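Local structure of heme oxygenase (mycobilin-producing) (Mycobacterium tuberculosis, 3HX9) at residues Pro2-Asn7 with Phe52-Trp57. The protein binds heme and probably catalyses the oxidative opening of its porphyrin ring to mycobilins, releasing the iron. Residues are numbered along the deposited sequence; the frame is centred on the assembly and turned at random.
Sequences PVVKIN and FVVTHW. With HEM (protoporphyrin IX containing Fe), chain E.
Lys5 and Thr55 face each other in a hydrogen-bonded pair of two antiparallel strands, and the carbonyl oxygen Lys5 O is gripped twice. Thr55 N reaches Lys5 O at 2.9 Å from above the carbonyl plane, while the hydroxyl Thr55 OG1 donates to Lys5 O in that plane, on a lone pair, at 2.8 Å. A chi1 of 72° sets OG1 between the backbone N and carbonyl carbon of Thr55, turned back toward the neighbouring strand. Thr55 OG1 also accepts from Trp57 NE1 at 2.9 Å, lying at the edge of the indole in its plane; threonine suits the place because one small group both gives and takes, which would restrict the rotation of the indole. Lys5 CG comes within 3.9 Å of Trp57 CD1, the aliphatic chain crossing the indole side chain at about a right angle.

Val3 with Trp57 and Asn7 with Val53 are the other hydrogen-bonded pairs. On this face Asn7, Val53 and Thr55 meet one of the two bound hemes: Asn7 OD1 lies 3.2 Å from HEM CHD, and Val53 CG1 offers a methyl 3.9 Å from HEM C4B. Trp57 packs on Phe63 and Trp66, the latter a predicted transition-state stabiliser.

The other face is largely apolar. Val4 CG1 meets Val54 CG1 at 3.8 Å, Val4 CG2 lies against His56 CD2, and Ile6 CG2 touches Phe52 CG at 3.7 Å. Val4 packs on Leu42, Ile6 on Phe52, and Phe52 on Phe52 and Phe92, all of the second subunit. A sheet with heme on one face and the dimer interface on the other is characteristic of the dimeric alpha+beta barrel of antibiotic biosynthesis monooxygenases.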
# COMPACT_ATOMS: atom_id res chain seq x y z
N PRO A 2 2.65 2.28 -13.60
CA PRO A 2 1.53 1.46 -13.03
C PRO A 2 0.76 2.22 -11.96
O PRO A 2 1.10 3.35 -11.61
CB PRO A 2 2.22 0.26 -12.39
CG PRO A 2 3.54 0.17 -13.18
CD PRO A 2 3.94 1.58 -13.48
N VAL A 3 -0.35 1.65 -11.55
CA VAL A 3 -1.20 2.36 -10.54
C VAL A 3 -1.49 1.42 -9.45
O VAL A 3 -1.43 0.20 -9.63
CB VAL A 3 -2.53 2.91 -11.13
CG1 VAL A 3 -2.21 3.98 -12.21
CG2 VAL A 3 -3.42 1.78 -11.79
N VAL A 4 -1.93 1.98 -8.32
CA VAL A 4 -2.35 1.18 -7.17
C VAL A 4 -3.75 1.66 -6.79
O VAL A 4 -4.00 2.88 -6.73
CB VAL A 4 -1.38 1.44 -5.96
CG1 VAL A 4 -1.95 0.74 -4.75
CG2 VAL A 4 -0.07 0.77 -6.20
N LYS A 5 -4.66 0.71 -6.64
CA LYS A 5 -6.02 1.01 -6.20
C LYS A 5 -6.25 0.25 -4.91
O LYS A 5 -6.22 -0.98 -4.90
CB LYS A 5 -6.98 0.55 -7.28
CG LYS A 5 -6.67 1.16 -8.71
CD LYS A 5 -6.91 2.74 -8.71
CE LYS A 5 -6.91 3.41 -10.12
NZ LYS A 5 -6.21 2.50 -10.88
N ILE A 6 -6.51 0.95 -3.81
CA ILE A 6 -6.59 0.26 -2.55
C ILE A 6 -8.06 0.37 -2.11
O ILE A 6 -8.55 1.53 -2.04
CB ILE A 6 -5.74 1.02 -1.49
CG1 ILE A 6 -4.27 1.12 -1.94
CG2 ILE A 6 -5.88 0.29 -0.06
CD1 ILE A 6 -3.26 1.50 -0.85
N ASN A 7 -8.70 -0.75 -1.83
CA ASN A 7 -10.00 -0.68 -1.13
C ASN A 7 -9.72 -0.72 0.33
O ASN A 7 -9.24 -1.75 0.81
CB ASN A 7 -10.97 -1.75 -1.61
CG ASN A 7 -12.43 -1.34 -1.36
OD1 ASN A 7 -13.22 -2.18 -0.95
ND2 ASN A 7 -12.75 -0.11 -1.63
N PHE A 52 -6.54 -3.15 4.25
CA PHE A 52 -6.26 -2.54 2.92
C PHE A 52 -6.16 -3.65 1.91
O PHE A 52 -5.38 -4.57 2.11
CB PHE A 52 -4.89 -1.80 2.90
CG PHE A 52 -4.92 -0.39 3.41
CD1 PHE A 52 -6.02 0.10 4.13
CD2 PHE A 52 -3.85 0.47 3.17
CE1 PHE A 52 -6.02 1.41 4.59
CE2 PHE A 52 -3.83 1.78 3.64
CZ PHE A 52 -4.95 2.22 4.40
N VAL A 53 -6.97 -3.56 0.86
CA VAL A 53 -6.96 -4.50 -0.22
C VAL A 53 -6.20 -3.76 -1.32
O VAL A 53 -6.75 -2.87 -1.94
CB VAL A 53 -8.38 -4.85 -0.66
CG1 VAL A 53 -8.36 -5.86 -1.83
CG2 VAL A 53 -9.08 -5.53 0.59
N VAL A 54 -4.93 -4.07 -1.45
CA VAL A 54 -3.99 -3.28 -2.28
C VAL A 54 -3.90 -3.95 -3.64
O VAL A 54 -3.29 -5.03 -3.77
CB VAL A 54 -2.61 -3.21 -1.63
CG1 VAL A 54 -1.63 -2.37 -2.51
CG2 VAL A 54 -2.72 -2.65 -0.24
N THR A 55 -4.49 -3.32 -4.65
CA THR A 55 -4.49 -3.97 -5.97
C THR A 55 -3.60 -3.16 -6.91
O THR A 55 -3.47 -1.93 -6.79
CB THR A 55 -5.89 -4.10 -6.59
OG1 THR A 55 -6.36 -2.79 -7.05
CG2 THR A 55 -6.86 -4.68 -5.59
N HIS A 56 -2.97 -3.89 -7.84
CA HIS A 56 -1.96 -3.25 -8.75
C HIS A 56 -2.38 -3.48 -10.20
O HIS A 56 -2.81 -4.58 -10.56
CB HIS A 56 -0.65 -4.03 -8.53
CG HIS A 56 -0.12 -3.84 -7.13
ND1 HIS A 56 -0.43 -4.67 -6.08
CD2 HIS A 56 0.67 -2.86 -6.64
CE1 HIS A 56 0.20 -4.23 -4.99
NE2 HIS A 56 0.90 -3.15 -5.32
N TRP A 57 -2.30 -2.41 -10.99
CA TRP A 57 -2.74 -2.47 -12.39
C TRP A 57 -1.72 -1.78 -13.26
O TRP A 57 -1.05 -0.86 -12.85
CB TRP A 57 -4.08 -1.81 -12.57
CG TRP A 57 -5.15 -2.40 -11.70
CD1 TRP A 57 -5.37 -2.16 -10.35
CD2 TRP A 57 -6.07 -3.42 -12.09
NE1 TRP A 57 -6.37 -3.00 -9.91
CE2 TRP A 57 -6.87 -3.73 -10.96
CE3 TRP A 57 -6.35 -4.06 -13.31
CZ2 TRP A 57 -7.88 -4.74 -11.00
CZ3 TRP A 57 -7.34 -5.05 -13.37
CH2 TRP A 57 -8.13 -5.35 -12.21
CHA HEM E . -16.31 -6.38 -0.77
CHB HEM E . -12.99 -9.39 -2.67
CHC HEM E . -10.89 -5.60 -4.89
CHD HEM E . -14.71 -2.86 -3.69
C1A HEM E . -15.53 -7.49 -1.05
C2A HEM E . -15.71 -8.77 -0.42
C3A HEM E . -14.82 -9.60 -0.95
C4A HEM E . -14.03 -8.88 -1.89
CMA HEM E . -14.55 -11.07 -0.60
CAA HEM E . -16.78 -9.07 0.67
CBA HEM E . -16.21 -8.68 2.05
CGA HEM E . -17.11 -8.96 3.24
O1A HEM E . -17.48 -8.01 3.90
O2A HEM E . -17.46 -10.12 3.52
C1B HEM E . -12.15 -8.60 -3.41
C2B HEM E . -10.95 -9.09 -4.06
C3B HEM E . -10.35 -8.03 -4.67
C4B HEM E . -11.15 -6.85 -4.40
CMB HEM E . -10.44 -10.54 -4.09
CAB HEM E . -9.03 -8.13 -5.42
CBB HEM E . -8.69 -7.32 -6.42
C1C HEM E . -11.76 -4.54 -4.77
C2C HEM E . -11.50 -3.21 -5.25
C3C HEM E . -12.57 -2.50 -4.85
C4C HEM E . -13.50 -3.32 -4.17
CMC HEM E . -10.22 -2.66 -5.91
CAC HEM E . -12.80 -1.01 -5.11
CBC HEM E . -12.84 -0.64 -6.39
C1D HEM E . -15.48 -3.53 -2.78
C2D HEM E . -16.61 -2.95 -2.12
C3D HEM E . -17.11 -4.04 -1.20
C4D HEM E . -16.21 -5.17 -1.39
CMD HEM E . -17.13 -1.50 -2.36
CAD HEM E . -18.30 -3.94 -0.23
CBD HEM E . -17.68 -3.41 1.08
CGD HEM E . -18.82 -3.05 2.05
O1D HEM E . -19.94 -3.55 1.86
O2D HEM E . -18.70 -2.20 2.95
NA HEM E . -14.47 -7.57 -1.96
NB HEM E . -12.25 -7.26 -3.65
NC HEM E . -13.00 -4.60 -4.13
ND HEM E . -15.26 -4.81 -2.29
FE HEM E . -13.60 -5.97 -2.73